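Local coordinates for mannosyl-glycoprotein endo-beta-N-acetylglucosamidase-like domain-containing protein (Pseudomonas protegens, PDB 4KT3), which acts as a type VI secretion effector, a peptidoglycan glycoside hydrolase, and is held here in complex with a partner chain that is its immunity protein, at residues A[66-71]-A[162-167]; A[36-41]-A[172-177]; A[81-86]-A[109-114]; A[55-60]-A[127-132]; A[90-95]-A[118-123]. All blocks are in the same frame, centred on the assembly; numbering follows the deposited sequence.

Interaction 1. Residues A[66-71]-A[162-167]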
# COMPACT_ATOMS: atom_id res chain seq x y z
N ALA A 66 6.18 0.20 7.85
CA ALA A 66 5.95 -1.17 7.39
C ALA A 66 4.60 -1.28 6.66
O ALA A 66 4.49 -1.99 5.66
CB ALA A 66 6.01 -2.14 8.55
N ALA A 67 3.56 -0.61 7.17
CA ALA A 67 2.24 -0.65 6.52
C ALA A 67 2.30 -0.08 5.10
O ALA A 67 1.65 -0.59 4.19
CB ALA A 67 1.22 0.11 7.35
N GLN A 68 3.04 1.01 4.94
CA GLN A 68 3.27 1.64 3.64
C GLN A 68 4.02 0.70 2.68
O GLN A 68 3.65 0.56 1.52
CB GLN A 68 4.09 2.92 3.87
CG GLN A 68 4.88 3.46 2.67
CD GLN A 68 4.01 4.07 1.59
OE1 GLN A 68 2.82 3.76 1.46
NE2 GLN A 68 4.61 4.95 0.78
N GLU A 69 5.09 0.08 3.15
CA GLU A 69 5.93 -0.71 2.26
C GLU A 69 5.29 -2.03 1.88
O GLU A 69 5.51 -2.54 0.77
CB GLU A 69 7.29 -0.99 2.91
CG GLU A 69 8.12 0.26 3.23
CD GLU A 69 8.46 1.04 1.99
OE1 GLU A 69 9.17 0.49 1.11
OE2 GLU A 69 8.02 2.20 1.91
N SER A 70 4.53 -2.60 2.81
CA SER A 70 3.97 -3.95 2.66
C SER A 70 2.49 -4.01 2.32
O SER A 70 1.93 -5.10 2.26
CB SER A 70 4.22 -4.76 3.94
OG SER A 70 3.37 -4.35 5.00
N GLN A 71 1.86 -2.85 2.14
CA GLN A 71 0.42 -2.77 1.90
C GLN A 71 -0.31 -3.52 3.03
O GLN A 71 -1.15 -4.41 2.82
CB GLN A 71 0.06 -3.33 0.52
CG GLN A 71 0.65 -2.51 -0.65
CD GLN A 71 2.16 -2.67 -0.79
OE1 GLN A 71 2.93 -1.68 -0.80
NE2 GLN A 71 2.60 -3.90 -0.90
N ARG A 162 3.66 13.96 3.69
CA ARG A 162 2.31 14.08 4.21
C ARG A 162 1.58 12.75 4.04
O ARG A 162 0.80 12.35 4.91
CB ARG A 162 1.57 15.20 3.49
CG ARG A 162 0.18 15.47 4.04
CD ARG A 162 0.24 16.08 5.43
NE ARG A 162 0.08 15.07 6.48
CZ ARG A 162 0.26 15.30 7.78
NH1 ARG A 162 0.60 16.51 8.20
NH2 ARG A 162 0.09 14.32 8.65
N TYR A 163 1.82 12.07 2.91
CA TYR A 163 1.19 10.79 2.64
C TYR A 163 1.63 9.75 3.69
O TYR A 163 0.79 9.05 4.26
CB TYR A 163 1.52 10.33 1.21
CG TYR A 163 0.90 9.00 0.83
CD1 TYR A 163 1.59 7.81 1.02
CD2 TYR A 163 -0.38 8.93 0.29
CE1 TYR A 163 1.01 6.58 0.69
CE2 TYR A 163 -0.95 7.71 -0.05
CZ TYR A 163 -0.25 6.55 0.15
OH TYR A 163 -0.80 5.34 -0.19
N LEU A 164 2.93 9.66 3.96
CA LEU A 164 3.41 8.70 4.94
C LEU A 164 2.95 9.09 6.34
O LEU A 164 2.58 8.24 7.14
CB LEU A 164 4.93 8.60 4.90
CG LEU A 164 5.59 7.67 5.94
CD1 LEU A 164 5.03 6.27 5.86
CD2 LEU A 164 7.09 7.63 5.71
N ALA A 165 3.00 10.39 6.64
CA ALA A 165 2.59 10.86 7.96
C ALA A 165 1.13 10.48 8.23
O ALA A 165 0.77 10.12 9.35
CB ALA A 165 2.80 12.37 8.08
N ASP A 166 0.29 10.56 7.20
CA ASP A 166 -1.11 10.17 7.35
C ASP A 166 -1.26 8.68 7.65
O ASP A 166 -2.11 8.28 8.45
CB ASP A 166 -1.92 10.54 6.10
CG ASP A 166 -2.20 12.03 6.01
OD1 ASP A 166 -1.95 12.75 7.00
OD2 ASP A 166 -2.69 12.48 4.95
N ILE A 167 -0.42 7.85 7.02
CA ILE A 167 -0.43 6.41 7.32
C ILE A 167 -0.02 6.16 8.77
O ILE A 167 -0.63 5.33 9.46
CB ILE A 167 0.50 5.63 6.37
CG1 ILE A 167 -0.12 5.62 4.97
CG2 ILE A 167 0.71 4.21 6.86
CD1 ILE A 167 0.79 5.03 3.91
O HOH W 1 1.31 3.52 -0.84

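Interaction 2. Residues A[36-41]-A[172-177]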
# COMPACT_ATOMS: atom_id res chain seq x y z
N SER A 36 -8.31 -5.88 7.09
CA SER A 36 -6.95 -6.19 6.65
C SER A 36 -5.95 -5.33 7.41
O SER A 36 -4.93 -5.83 7.92
CB SER A 36 -6.83 -5.94 5.16
OG SER A 36 -5.52 -6.21 4.68
N ALA A 37 -6.21 -4.03 7.42
CA ALA A 37 -5.28 -3.10 8.08
C ALA A 37 -5.19 -3.34 9.59
O ALA A 37 -4.10 -3.33 10.17
CB ALA A 37 -5.67 -1.66 7.77
N VAL A 38 -6.33 -3.55 10.24
CA VAL A 38 -6.35 -3.79 11.69
C VAL A 38 -5.60 -5.08 12.01
O VAL A 38 -4.84 -5.14 12.97
CB VAL A 38 -7.81 -3.85 12.23
CG1 VAL A 38 -7.84 -4.38 13.67
CG2 VAL A 38 -8.46 -2.48 12.16
N THR A 39 -5.80 -6.10 11.19
CA THR A 39 -5.13 -7.38 11.40
C THR A 39 -3.60 -7.20 11.39
O THR A 39 -2.89 -7.72 12.23
CB THR A 39 -5.59 -8.39 10.31
OG1 THR A 39 -7.00 -8.66 10.48
CG2 THR A 39 -4.83 -9.70 10.40
N PHE A 40 -3.11 -6.44 10.42
CA PHE A 40 -1.68 -6.19 10.31
C PHE A 40 -1.16 -5.45 11.53
O PHE A 40 -0.12 -5.83 12.14
CB PHE A 40 -1.41 -5.36 9.05
CG PHE A 40 0.02 -4.95 8.90
CD1 PHE A 40 0.96 -5.86 8.46
CD2 PHE A 40 0.43 -3.67 9.23
CE1 PHE A 40 2.30 -5.49 8.30
CE2 PHE A 40 1.76 -3.29 9.09
CZ PHE A 40 2.70 -4.21 8.62
N VAL A 41 -1.85 -4.39 11.92
CA VAL A 41 -1.40 -3.58 13.05
C VAL A 41 -1.41 -4.41 14.34
O VAL A 41 -0.44 -4.41 15.11
CB VAL A 41 -2.25 -2.30 13.14
CG1 VAL A 41 -2.01 -1.59 14.48
CG2 VAL A 41 -1.94 -1.39 11.95
N ARG A 172 -1.53 4.61 14.24
CA ARG A 172 -1.71 4.95 15.65
C ARG A 172 -3.15 4.68 16.09
O ARG A 172 -3.38 4.12 17.16
CB ARG A 172 -1.35 6.41 15.92
CG ARG A 172 -1.28 6.78 17.41
CD ARG A 172 -1.21 8.30 17.61
NE ARG A 172 -0.07 8.89 16.92
CZ ARG A 172 -0.08 10.06 16.28
NH1 ARG A 172 -1.18 10.80 16.25
NH2 ARG A 172 1.02 10.49 15.69
N GLY A 173 -4.11 5.09 15.26
CA GLY A 173 -5.51 4.87 15.57
C GLY A 173 -5.90 3.40 15.51
O GLY A 173 -6.67 2.92 16.33
N ARG A 174 -5.37 2.68 14.52
CA ARG A 174 -5.70 1.27 14.37
C ARG A 174 -5.14 0.40 15.49
O ARG A 174 -5.63 -0.70 15.73
CB ARG A 174 -5.26 0.77 12.98
CG ARG A 174 -6.16 1.32 11.90
CD ARG A 174 -5.88 0.81 10.50
NE ARG A 174 -7.06 1.13 9.67
CZ ARG A 174 -7.07 1.77 8.51
NH1 ARG A 174 -5.95 2.19 7.93
NH2 ARG A 174 -8.22 2.00 7.90
N MSE A 175 -4.14 0.91 16.20
CA MSE A 175 -3.61 0.20 17.35
C MSE A 175 -4.63 0.06 18.48
O MSE A 175 -4.51 -0.82 19.33
CB MSE A 175 -2.34 0.90 17.87
CG MSE A 175 -1.12 0.69 16.98
SE MSE A 175 0.44 1.65 17.53
CE MSE A 175 0.83 0.69 19.19
N ALA A 176 -5.65 0.92 18.47
CA ALA A 176 -6.72 0.89 19.46
C ALA A 176 -7.87 -0.07 19.10
O ALA A 176 -8.79 -0.26 19.89
CB ALA A 176 -7.28 2.32 19.63
N CYS A 177 -7.82 -0.64 17.90
CA CYS A 177 -8.90 -1.47 17.39
C CYS A 177 -8.77 -2.92 17.85
O CYS A 177 -9.72 -3.70 17.72
CB CYS A 177 -8.89 -1.46 15.86
SG CYS A 177 -9.18 0.14 15.08
OXT CYS A 177 -7.70 -3.33 18.33

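Interaction 3. Residues A[81-86]-A[109-114]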
# COMPACT_ATOMS: atom_id res chain seq x y z
N LEU A 81 8.74 -13.09 1.29
CA LEU A 81 10.16 -12.85 1.62
C LEU A 81 10.37 -12.26 3.01
O LEU A 81 11.50 -11.99 3.41
CB LEU A 81 10.81 -11.93 0.58
CG LEU A 81 10.57 -12.27 -0.89
CD1 LEU A 81 11.32 -11.29 -1.79
CD2 LEU A 81 10.95 -13.70 -1.22
N ASN A 82 9.27 -12.08 3.74
CA ASN A 82 9.31 -11.45 5.07
C ASN A 82 9.98 -10.09 5.05
O ASN A 82 10.54 -9.66 6.06
CB ASN A 82 9.99 -12.35 6.10
CG ASN A 82 9.27 -13.65 6.30
OD1 ASN A 82 8.05 -13.69 6.43
ND2 ASN A 82 10.03 -14.73 6.33
N ASN A 83 9.93 -9.40 3.91
CA ASN A 83 10.61 -8.12 3.80
C ASN A 83 9.57 -7.02 3.89
O ASN A 83 9.04 -6.57 2.87
CB ASN A 83 11.40 -8.06 2.49
CG ASN A 83 12.19 -6.78 2.32
OD1 ASN A 83 12.07 -5.82 3.09
ND2 ASN A 83 13.01 -6.74 1.26
N TYR A 84 9.27 -6.62 5.13
CA TYR A 84 8.16 -5.68 5.39
C TYR A 84 8.57 -4.22 5.22
O TYR A 84 7.75 -3.33 5.40
CB TYR A 84 7.54 -5.95 6.76
CG TYR A 84 6.71 -7.20 6.81
CD1 TYR A 84 7.30 -8.44 6.96
CD2 TYR A 84 5.32 -7.14 6.74
CE1 TYR A 84 6.54 -9.60 7.01
CE2 TYR A 84 4.56 -8.28 6.79
CZ TYR A 84 5.17 -9.51 6.92
OH TYR A 84 4.40 -10.66 6.96
N PHE A 85 9.82 -3.98 4.83
CA PHE A 85 10.30 -2.61 4.59
C PHE A 85 10.77 -2.44 3.15
O PHE A 85 11.39 -1.43 2.80
CB PHE A 85 11.37 -2.26 5.63
CG PHE A 85 10.80 -2.13 7.01
CD1 PHE A 85 10.59 -3.26 7.79
CD2 PHE A 85 10.40 -0.90 7.51
CE1 PHE A 85 10.00 -3.17 9.02
CE2 PHE A 85 9.82 -0.80 8.77
CZ PHE A 85 9.62 -1.94 9.52
N SER A 86 10.45 -3.44 2.33
CA SER A 86 10.85 -3.50 0.92
C SER A 86 12.29 -3.04 0.70
O SER A 86 12.58 -2.26 -0.21
CB SER A 86 9.88 -2.70 0.04
OG SER A 86 8.57 -3.24 0.14
N ALA A 109 15.69 -7.85 -0.72
CA ALA A 109 16.18 -8.78 0.29
C ALA A 109 15.10 -9.76 0.75
O ALA A 109 13.91 -9.45 0.72
CB ALA A 109 16.70 -8.01 1.47
N LYS A 110 15.56 -10.92 1.22
CA LYS A 110 14.71 -11.88 1.92
C LYS A 110 15.18 -11.94 3.37
O LYS A 110 16.38 -11.83 3.63
CB LYS A 110 14.85 -13.28 1.32
CG LYS A 110 14.64 -13.38 -0.16
CD LYS A 110 14.76 -14.83 -0.63
CE LYS A 110 14.42 -14.97 -2.10
NZ LYS A 110 14.33 -16.39 -2.53
N PHE A 111 14.24 -12.10 4.30
CA PHE A 111 14.53 -12.21 5.73
C PHE A 111 13.86 -13.42 6.38
O PHE A 111 12.95 -14.03 5.80
CB PHE A 111 14.09 -10.94 6.46
CG PHE A 111 14.78 -9.71 5.98
CD1 PHE A 111 16.05 -9.40 6.43
CD2 PHE A 111 14.17 -8.87 5.06
CE1 PHE A 111 16.69 -8.28 5.97
CE2 PHE A 111 14.81 -7.74 4.61
CZ PHE A 111 16.08 -7.45 5.06
N ASP A 112 14.27 -13.72 7.61
CA ASP A 112 13.65 -14.80 8.38
C ASP A 112 12.28 -14.43 8.94
O ASP A 112 11.47 -15.32 9.24
CB ASP A 112 14.55 -15.20 9.55
CG ASP A 112 15.66 -16.15 9.16
OD1 ASP A 112 15.44 -17.04 8.31
OD2 ASP A 112 16.76 -16.02 9.74
N SER A 113 12.01 -13.14 9.09
CA SER A 113 10.81 -12.69 9.79
C SER A 113 10.62 -11.19 9.66
O SER A 113 11.55 -10.48 9.30
CB SER A 113 10.94 -13.01 11.27
OG SER A 113 12.01 -12.27 11.84
N PHE A 114 9.42 -10.72 9.97
CA PHE A 114 9.12 -9.30 10.08
C PHE A 114 10.18 -8.64 10.96
O PHE A 114 10.76 -7.61 10.59
CB PHE A 114 7.72 -9.10 10.69
CG PHE A 114 7.35 -7.66 10.90
CD1 PHE A 114 7.91 -6.92 11.93
CD2 PHE A 114 6.41 -7.05 10.09
CE1 PHE A 114 7.58 -5.58 12.12
CE2 PHE A 114 6.08 -5.71 10.27
CZ PHE A 114 6.67 -4.97 11.28

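Interaction 4. Residues A[55-60]-A[127-132]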
# COMPACT_ATOMS: atom_id res chain seq x y z
N LEU A 55 15.37 3.30 18.59
CA LEU A 55 15.56 4.41 17.65
C LEU A 55 14.95 5.72 18.15
O LEU A 55 14.90 6.70 17.40
CB LEU A 55 14.94 4.05 16.30
CG LEU A 55 15.56 2.86 15.56
CD1 LEU A 55 14.87 2.64 14.23
CD2 LEU A 55 17.05 3.08 15.37
N ASP A 56 14.46 5.73 19.39
CA ASP A 56 13.78 6.89 19.95
C ASP A 56 12.66 7.38 19.02
O ASP A 56 12.59 8.56 18.67
CB ASP A 56 14.77 8.02 20.23
CG ASP A 56 14.12 9.22 20.91
OD1 ASP A 56 13.06 9.06 21.56
OD2 ASP A 56 14.67 10.34 20.81
N LEU A 57 11.78 6.44 18.64
CA LEU A 57 10.64 6.71 17.77
C LEU A 57 9.35 6.21 18.39
O LEU A 57 9.33 5.15 19.02
CB LEU A 57 10.81 5.98 16.42
CG LEU A 57 11.94 6.42 15.49
CD1 LEU A 57 11.98 5.49 14.29
CD2 LEU A 57 11.71 7.86 15.05
N PRO A 58 8.25 6.95 18.17
CA PRO A 58 6.93 6.37 18.44
C PRO A 58 6.76 5.09 17.62
O PRO A 58 7.13 5.06 16.44
CB PRO A 58 5.96 7.44 17.97
CG PRO A 58 6.75 8.72 17.97
CD PRO A 58 8.15 8.30 17.60
N VAL A 59 6.20 4.06 18.22
CA VAL A 59 6.09 2.78 17.52
C VAL A 59 5.30 2.90 16.21
O VAL A 59 5.62 2.23 15.23
CB VAL A 59 5.50 1.68 18.45
CG1 VAL A 59 4.07 1.99 18.85
CG2 VAL A 59 5.61 0.32 17.78
N GLU A 60 4.28 3.76 16.19
CA GLU A 60 3.48 3.95 14.99
C GLU A 60 4.29 4.48 13.81
O GLU A 60 3.90 4.29 12.66
CB GLU A 60 2.29 4.88 15.26
CG GLU A 60 2.64 6.29 15.72
CD GLU A 60 2.64 6.46 17.24
OE1 GLU A 60 2.94 5.48 17.97
OE2 GLU A 60 2.36 7.59 17.70
N THR A 127 20.23 5.26 12.41
CA THR A 127 20.95 6.41 12.92
C THR A 127 20.43 7.66 12.23
O THR A 127 20.27 8.71 12.84
CB THR A 127 22.47 6.22 12.74
OG1 THR A 127 22.89 5.09 13.51
CG2 THR A 127 23.25 7.42 13.20
N ALA A 128 20.07 7.52 10.96
CA ALA A 128 19.54 8.65 10.20
C ALA A 128 18.15 9.11 10.65
O ALA A 128 17.85 10.31 10.61
CB ALA A 128 19.54 8.33 8.71
N VAL A 129 17.30 8.20 11.10
CA VAL A 129 15.94 8.58 11.49
C VAL A 129 15.74 8.68 13.00
O VAL A 129 14.66 9.04 13.46
CB VAL A 129 14.88 7.60 10.96
CG1 VAL A 129 14.89 7.57 9.44
CG2 VAL A 129 15.07 6.20 11.54
N ARG A 130 16.77 8.38 13.79
CA ARG A 130 16.52 8.30 15.22
C ARG A 130 16.11 9.64 15.82
O ARG A 130 16.61 10.70 15.44
CB ARG A 130 17.69 7.66 15.96
CG ARG A 130 18.97 8.41 15.91
CD ARG A 130 20.00 7.84 16.92
NE ARG A 130 19.44 7.83 18.26
CZ ARG A 130 18.97 6.75 18.90
NH1 ARG A 130 18.46 6.89 20.12
NH2 ARG A 130 19.04 5.54 18.37
N GLY A 131 15.15 9.57 16.73
CA GLY A 131 14.63 10.73 17.43
C GLY A 131 13.70 11.60 16.60
O GLY A 131 13.28 12.65 17.08
N GLN A 132 13.40 11.19 15.37
CA GLN A 132 12.53 11.98 14.52
C GLN A 132 11.09 11.54 14.81
O GLN A 132 10.51 10.74 14.06
CB GLN A 132 12.88 11.78 13.05
CG GLN A 132 14.32 12.11 12.73
CD GLN A 132 14.62 13.60 12.74
OE1 GLN A 132 13.72 14.43 12.77
NE2 GLN A 132 15.89 13.93 12.70

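Interaction 5. Residues A[90-95]-A[118-123]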
# COMPACT_ATOMS: atom_id res chain seq x y z
N PRO A 90 21.81 -5.60 -1.38
CA PRO A 90 21.96 -6.34 -0.12
C PRO A 90 21.58 -5.51 1.09
O PRO A 90 21.80 -4.29 1.10
CB PRO A 90 23.45 -6.68 -0.08
CG PRO A 90 24.12 -5.55 -0.84
CD PRO A 90 23.11 -5.12 -1.90
N ALA A 91 21.01 -6.16 2.10
CA ALA A 91 20.63 -5.50 3.34
C ALA A 91 21.17 -6.33 4.50
O ALA A 91 21.30 -7.55 4.39
CB ALA A 91 19.12 -5.40 3.43
N PRO A 92 21.52 -5.66 5.61
CA PRO A 92 21.97 -6.43 6.78
C PRO A 92 20.91 -7.44 7.20
O PRO A 92 19.70 -7.17 7.11
CB PRO A 92 22.14 -5.36 7.86
CG PRO A 92 22.28 -4.07 7.13
CD PRO A 92 21.48 -4.22 5.87
N LEU A 93 21.39 -8.60 7.64
CA LEU A 93 20.55 -9.69 8.15
C LEU A 93 19.79 -10.45 7.07
O LEU A 93 19.04 -11.38 7.38
CB LEU A 93 19.58 -9.22 9.25
CG LEU A 93 20.18 -8.55 10.49
CD1 LEU A 93 19.12 -7.77 11.26
CD2 LEU A 93 20.85 -9.61 11.38
N GLN A 94 19.97 -10.11 5.80
CA GLN A 94 19.23 -10.85 4.77
C GLN A 94 19.69 -12.31 4.70
O GLN A 94 20.85 -12.64 5.00
CB GLN A 94 19.36 -10.19 3.39
CG GLN A 94 20.70 -10.43 2.68
CD GLN A 94 20.72 -9.80 1.31
OE1 GLN A 94 20.21 -8.70 1.11
NE2 GLN A 94 21.30 -10.51 0.34
N ILE A 95 18.76 -13.18 4.28
CA ILE A 95 19.07 -14.60 4.10
C ILE A 95 19.10 -14.96 2.61
O ILE A 95 19.36 -16.10 2.24
CB ILE A 95 18.08 -15.51 4.86
CG1 ILE A 95 16.65 -15.33 4.34
CG2 ILE A 95 18.15 -15.24 6.36
CD1 ILE A 95 15.66 -16.35 4.88
N ALA A 118 12.74 -5.52 10.18
CA ALA A 118 12.72 -4.27 10.94
C ALA A 118 14.11 -3.97 11.50
O ALA A 118 14.56 -2.81 11.50
CB ALA A 118 11.68 -4.34 12.07
N GLN A 119 14.80 -5.00 11.99
CA GLN A 119 16.17 -4.84 12.48
C GLN A 119 17.12 -4.43 11.35
O GLN A 119 18.09 -3.69 11.56
CB GLN A 119 16.62 -6.14 13.17
CG GLN A 119 15.85 -6.43 14.45
CD GLN A 119 16.17 -7.78 15.06
OE1 GLN A 119 16.55 -8.72 14.39
NE2 GLN A 119 16.01 -7.86 16.37
N SER A 120 16.84 -4.91 10.14
CA SER A 120 17.63 -4.56 8.98
C SER A 120 17.46 -3.08 8.67
O SER A 120 18.45 -2.35 8.45
CB SER A 120 17.18 -5.40 7.79
OG SER A 120 18.01 -5.16 6.67
N PHE A 121 16.21 -2.63 8.63
CA PHE A 121 15.90 -1.21 8.48
C PHE A 121 16.65 -0.38 9.53
O PHE A 121 17.29 0.62 9.21
CB PHE A 121 14.39 -0.95 8.59
CG PHE A 121 14.07 0.50 8.68
CD1 PHE A 121 14.06 1.30 7.55
CD2 PHE A 121 13.85 1.09 9.91
CE1 PHE A 121 13.81 2.65 7.64
CE2 PHE A 121 13.61 2.44 10.00
CZ PHE A 121 13.58 3.22 8.87
N ALA A 122 16.59 -0.82 10.78
CA ALA A 122 17.26 -0.12 11.87
C ALA A 122 18.77 -0.05 11.66
O ALA A 122 19.39 0.98 11.92
CB ALA A 122 16.93 -0.79 13.19
N SER A 123 19.35 -1.16 11.21
CA SER A 123 20.79 -1.24 10.96
C SER A 123 21.23 -0.23 9.89
O SER A 123 22.21 0.52 10.07
CB SER A 123 21.15 -2.68 10.54
OG SER A 123 22.55 -2.85 10.40

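Interaction 1. Residues A[66-71]-A[162-167]
Gln68 reaches across from helix 59-70 to meet Tyr163, Leu164 and Ile167 on helix 160-174. Its path starts at CB, which lies 4.0 Å from Leu164 CD1 and 3.9 Å from Ile167 CD1, so the aliphatic base of a polar side chain rests on two branched ones. From there CG leaves on the far side from the backbone N, and a bend at chi2 (72°) swings the amide round toward the tyrosine. Next along, CD stands 4.0 Å from Tyr163 CE1. The tip oxygen OE1 comes to the edge of the phenol ring, close to its plane, at 3.4 Å from CE1 of Tyr163, while the amide and ring planes stand 52° apart. OE1 of Gln68 also packs against CD1 of Ile167. A water donates to Gln68 OE1 (2.8 Å) and to Tyr163 OH (2.9 Å), bridging the two. The two helices belong to the mainly helical core of this lysozyme-clan domain; their local axes approach to 10.1 Å with their directions 114° apart, and the Gln68 side chain spans the gap between them. The neighbouring Ala67 puts its CB near the CG2 branch of Ile167. The immunity chain supplies further polar partners: NE2 of Gln68 is hydrogen-bonded to the carbonyl oxygen of Tyr79 of that chain, and the Tyr163 hydroxyl is hydrogen-bonded to Glu94 and Asn96 of the same partner.

Interaction 2. Residues A[36-41]-A[172-177]
Arg174 spreads its long side chain along helix 35-54, meeting Ala37 near its outer end and Val41 near its base. The chain is extended from CG to NE, which carries the guanidinium out until one of its faces lies against the methyl of Ala37, with Ala37 CB 3.7 Å from NE and offset toward the rim of the flat group. Closer in, Arg174 CB faces the CG2 branch of Val41 at 4.1 Å, the two side chains crossing at about a right angle. Polar partners hold the head of the arginine in place: NE is hydrogen-bonded to the carbonyl oxygen of Leu31 and NH1 to the hydroxyl of Tyr72. The contact thus packs the C-terminal end of helix 160-174 and the type I turn from Arg174 to Cys177 against helix 35-54, near the start of the modelled chain. Val41 turns its other branch, CG1, onto the selenomethionine at position 175, where CG1 sits 3.5 Å from CG of Met175, tighter than usual for two carbons. With chi1 at 167°, CG1 of Val41 lies anti to the backbone N and faces this residue, while CG2 remains for the arginine. Val38, a turn earlier, uses both methyls on the last residue of the chain: Cys177 CB is 3.8 Å from CG1 of Val38 and nearly as close to CG2, which also borders the sulfur. That sulfur is joined to Cys32 in a disulfide, which fastens the chain's end to the segment just ahead of helix 35-54.

Interaction 3. Residues A[81-86]-A[109-114]
Leu81 O is gripped by two donors from the strand side: the N-H of Phe111, 2.9 Å away and almost straight at 172°, and a weaker CA-H contact from Lys110 CA at 3.5 Å. The carbonyl closes helix 76-81, so this bond ties the end of that helix to the segment that follows strand 108-110 of the small antiparallel sheet. Asn82, leaving the helix with positive phi, and Asn83 then use their amides on the same stretch. ND2 of Asn82 donates to Phe111 O at 3.0 Å; the acceptor lies in the amide plane, although the donor stands above the plane of the carbonyl. ND2 of Asn83 reaches back to Ala109 O at 2.9 Å along a more bent path (138°), tilted from both planes. Asn83 also brings its side chain to the edge of the Phe111 ring, since chi1 of -177° turns CG away from the backbone N. Leu81 CD2, for its part, lies 3.8 Å from Lys110 CE, along the aliphatic stem of the lysine. Ser113, the N-cap of helix 114-129, bonds through OG to Lys116 N, and Phe114 opens that helix with a buried ring wedged beside Tyr84. Tyr44 stacks on Phe114 and stands edge-to-face to Tyr84. Within this cluster, Phe114 CD2 sits over one face of the Tyr84 ring, just 3.3 Å from Tyr84 CG and offset toward the rim.

Interaction 4. Residues A[55-60]-A[127-132]
Backbone contacts join Leu55 and Asp56 to the turn at Arg130 and Gly131. The N-H of Gly131 donates to Leu55 O at 3.0 Å. Two CA-H contacts run beside it, Arg130 CA to Leu55 O and Gly131 CA to Asp56 O, each at 3.2 Å. The shapes that allow this closeness are a Schellman motif, with Asp56 as its C-prime residue at positive phi, and a type II turn from Val129 to Gln132 with Gly131, also at positive phi, in its third position.

Among charged groups, the guanidinium of Arg130 lays one face over the Leu55 carbonyl, whose O lies 4.3 Å above its centre. This is possible because CG sits between the backbone N and carbonyl carbon (chi1 64°) and the chain folds back at chi3. NH2 is hydrogen-bonded to Gln54 O, so positive charge lies at the end of helix 35-54, where it would probably be favoured. Asp56 OD1 instead forms a salt bridge with Arg133.

Apolar contact gathers on Val129 CG2, which Leu57 CD1 touches at 4.2 Å and beside which Leu55 CD1 also lies. The other branch of Leu57, CD2, meets the backbone carbonyl of Gln132, 3.3 Å from its O.

The contact sets the link between helices 35-54 and 59-70 against the end of helix 114-129, while helix 135-144 adds Phe138 beside Leu57 and Leu142 beside Val129.

Interaction 5. Residues A[90-95]-A[118-123]
Ser120 and Pro92 form the tight centre of this contact. OG of Ser120, placed anti to the backbone N (chi1 -175°), donates to Pro92 O at 2.7 Å; it lies in the plane of the carbonyl and uses one of its lone pairs. The serine OG is also hemmed in by carbon: Ala91 CB comes to 3.4 Å from Ser120 OG, and Pro92 CD to 3.7 Å. This buried serine also borders Phe111 and Met87, so the bond closes on the inner side of the loop.

The outer side is more exposed and held by van der Waals contact. There the pyrrolidine ring of Pro92 meets Ser123 a turn further along the helix, CG lying 3.5 Å from Ser123 OG without a polar bond between the two residues. On the other flank Leu93 lays CD1 against Gln119 CB, also at 3.5 Å, the remainder of both side chains lying near the surface.

What docks here is a type II beta turn from Ala91 to Gln94, with Leu93 at positive phi in its third position. Gln94 OE1 accepts from Ala91 N across its mouth, and the turn leads into strand 96-98 of the small hairpin, joining the approach to that hairpin to helix 114-129 through the Ser120–Pro92 bond.

Interaction 2 joins the chain's first and last helices and encloses the other four in sequence. Interactions 1 and 2 share helix 160-174 and lie 13 Å apart between centres, in touch through Phe40. Interactions 3 and 5, about 8 Å apart between centres, meet beside the two-stranded sheet, where Phe111 meets Ser120. Interactions 4 and 5 share helix 114-129, and helix 59-70 links 1 with 4. The segments of 1 and 4, and of 3 and 5, alternate along the chain, so the helices interlock into one compact fold. Interactions 2 and 5 are the most widely separated, about 25 Å between centres. The immunity chain reaches interactions 1, 2 and 3, but not 4 or 5.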